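Side-chain contact in shikimate dehydrogenase (NADP(+)) (Thermotoga maritima, PDB 3U62), which probably catalyses the reversible NADPH-linked reduction of 3-dehydroshikimate to shikimate, a step on the way to chorismate and the aromatic amino acids: residues 126-131 against 148-153. Sequence-based numbering, arbitrary orientation.
Sequences ALLQMG and LDFPVK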
loop_
_atom_site.group_PDB
_atom_site.type_symbol
_atom_site.label_atom_id
_atom_site.label_comp_id
_atom_site.label_asym_id
_atom_site.label_seq_id
_atom_site.Cartn_x
_atom_site.Cartn_y
_atom_site.Cartn_z
ATOM N N ALA A 126 -4.708 -7.281 6.296
ATOM C CA ALA A 126 -4.947 -6.343 7.391
ATOM C C ALA A 126 -6.381 -6.436 7.914
ATOM O O ALA A 126 -6.598 -6.493 9.129
ATOM C CB ALA A 126 -4.631 -4.925 6.948
ATOM N N LEU A 127 -7.347 -6.456 6.996
ATOM C CA LEU A 127 -8.763 -6.558 7.352
ATOM C C LEU A 127 -9.070 -7.847 8.107
ATOM O O LEU A 127 -9.792 -7.827 9.107
ATOM C CB LEU A 127 -9.648 -6.453 6.104
ATOM C CG LEU A 127 -9.716 -5.107 5.377
ATOM C CD1 LEU A 127 -10.301 -5.285 3.983
ATOM C CD2 LEU A 127 -10.504 -4.066 6.167
ATOM N N LEU A 128 -8.512 -8.959 7.633
ATOM C CA LEU A 128 -8.689 -10.250 8.292
ATOM C C LEU A 128 -8.066 -10.275 9.687
ATOM O O LEU A 128 -8.609 -10.912 10.598
ATOM C CB LEU A 128 -8.132 -11.385 7.429
ATOM C CG LEU A 128 -8.910 -11.725 6.152
ATOM C CD1 LEU A 128 -8.085 -12.628 5.255
ATOM C CD2 LEU A 128 -10.261 -12.367 6.459
ATOM N N GLN A 129 -6.937 -9.583 9.848
ATOM C CA GLN A 129 -6.293 -9.441 11.154
ATOM C C GLN A 129 -7.126 -8.589 12.107
ATOM O O GLN A 129 -7.018 -8.721 13.327
ATOM C CB GLN A 129 -4.882 -8.862 11.011
ATOM C CG GLN A 129 -3.877 -9.824 10.387
ATOM C CD GLN A 129 -3.765 -11.130 11.155
ATOM O OE1 GLN A 129 -3.070 -11.212 12.167
ATOM N NE2 GLN A 129 -4.460 -12.163 10.675
ATOM N N MET A 130 -7.961 -7.723 11.534
ATOM C CA MET A 130 -8.848 -6.851 12.300
ATOM C C MET A 130 -10.224 -7.477 12.541
ATOM O O MET A 130 -11.131 -6.819 13.059
ATOM C CB MET A 130 -8.991 -5.499 11.599
ATOM C CG MET A 130 -7.747 -4.619 11.684
ATOM S SD MET A 130 -7.786 -3.210 10.556
ATOM C CE MET A 130 -9.195 -2.296 11.197
ATOM N N GLY A 131 -10.374 -8.747 12.172
ATOM C CA GLY A 131 -11.607 -9.489 12.426
ATOM C C GLY A 131 -12.728 -9.228 11.437
ATOM O O GLY A 131 -13.885 -9.563 11.705
ATOM N N LEU A 148 -5.428 -14.854 -5.795
ATOM C CA LEU A 148 -6.105 -14.637 -4.516
ATOM C C LEU A 148 -6.503 -15.955 -3.869
ATOM O O LEU A 148 -7.295 -16.722 -4.431
ATOM C CB LEU A 148 -7.349 -13.762 -4.699
ATOM C CG LEU A 148 -7.174 -12.278 -5.030
ATOM C CD1 LEU A 148 -8.532 -11.674 -5.383
ATOM C CD2 LEU A 148 -6.533 -11.515 -3.873
ATOM N N ASP A 149 -5.952 -16.213 -2.685
ATOM C CA ASP A 149 -6.281 -17.418 -1.923
ATOM C C ASP A 149 -7.085 -17.110 -0.662
ATOM O O ASP A 149 -7.541 -18.024 0.030
ATOM C CB ASP A 149 -5.006 -18.187 -1.562
ATOM C CG ASP A 149 -4.298 -18.755 -2.780
ATOM O OD1 ASP A 149 -4.973 -19.085 -3.780
ATOM O OD2 ASP A 149 -3.055 -18.884 -2.731
ATOM N N PHE A 150 -7.256 -15.822 -0.375
ATOM C CA PHE A 150 -7.986 -15.359 0.804
ATOM C C PHE A 150 -9.478 -15.704 0.735
ATOM O O PHE A 150 -10.024 -15.865 -0.359
ATOM C CB PHE A 150 -7.820 -13.846 0.963
ATOM C CG PHE A 150 -6.424 -13.418 1.324
ATOM C CD1 PHE A 150 -5.627 -12.757 0.396
ATOM C CD2 PHE A 150 -5.909 -13.664 2.594
ATOM C CE1 PHE A 150 -4.334 -12.351 0.725
ATOM C CE2 PHE A 150 -4.618 -13.264 2.933
ATOM C CZ PHE A 150 -3.829 -12.605 1.997
ATOM N N PRO A 151 -10.143 -15.815 1.906
ATOM C CA PRO A 151 -11.579 -16.108 1.952
ATOM C C PRO A 151 -12.421 -14.880 1.594
ATOM O O PRO A 151 -13.040 -14.259 2.464
ATOM C CB PRO A 151 -11.805 -16.542 3.404
ATOM C CG PRO A 151 -10.738 -15.854 4.173
ATOM C CD PRO A 151 -9.554 -15.733 3.258
ATOM N N VAL A 152 -12.423 -14.546 0.307
ATOM C CA VAL A 152 -13.127 -13.377 -0.208
ATOM C C VAL A 152 -14.070 -13.788 -1.337
ATOM O O VAL A 152 -13.939 -14.879 -1.897
ATOM C CB VAL A 152 -12.134 -12.295 -0.730
ATOM C CG1 VAL A 152 -11.257 -11.764 0.400
ATOM C CG2 VAL A 152 -11.271 -12.839 -1.875
ATOM N N LYS A 153 -15.024 -12.920 -1.660
ATOM C CA LYS A 153 -15.800 -13.066 -2.886
ATOM C C LYS A 153 -15.166 -12.175 -3.947
ATOM O O LYS A 153 -14.629 -11.111 -3.626
ATOM C CB LYS A 153 -17.266 -12.698 -2.660
ATOM C CG LYS A 153 -17.998 -13.665 -1.740
ATOM C CD LYS A 153 -19.475 -13.344 -1.640
ATOM C CE LYS A 153 -20.193 -14.347 -0.745
ATOM N NZ LYS A 153 -21.663 -14.114 -0.704
#
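Leu128 meets Phe150 and Pro151 in a small apolar contact that ties the last turn of helix 118-129 to the loop between helix 142-146 and strand 153-156. Only 114 Å² is buried, summed over both sides, and no hydrogen bond crosses.

The apolar contacts come from the two methyls of Leu128. CD1 of Leu128 does most of the touching, 3.6 Å from CD2 of Phe150 and 4.0 Å from CD of Pro151. The methyl approaches the aromatic ring at a slant, neither squarely over its face nor at its edge. CD2 of Leu128 sits 4.2 Å from CG of Pro151, so the two leucine methyls lie against the CG and CD methylenes of the proline ring. With CG opposite the carbonyl carbon (chi1 -70°), Leu128 extends its branched end, CG with its two methyls, toward the loop; the backbones stay well apart, the CA atoms of Leu128 and Phe150 being 9.1 Å from each other.

Backbone geometry shapes both partners locally. Beyond Leu128 the helix closes in a Schellman motif, with Gly131 at positive phi (81°) as its C-prime residue, Val132 N directed to Leu127 O, and a weak bond of 3.2 Å from Gly131 N to Leu128 O. In the loop, Pro151 is the centre of an inverse gamma turn, closed by Val152 N to Phe150 O at 2.8 Å.

Neighbouring side chains continue the packing: Phe150 also rests on Arg121 and Ile124 of the same helix, while Leu128 and Val152 both touch Ile135 of strand 135-139. The helix starts within the glycine-rich turn, Gly115 to Ala119, predicted to bind NADP(+) in this Rossmann-type domain. With nothing but dispersion and hydrophobic burial across the interface, the contact implies modest, weakly directional cohesion at the domain surface.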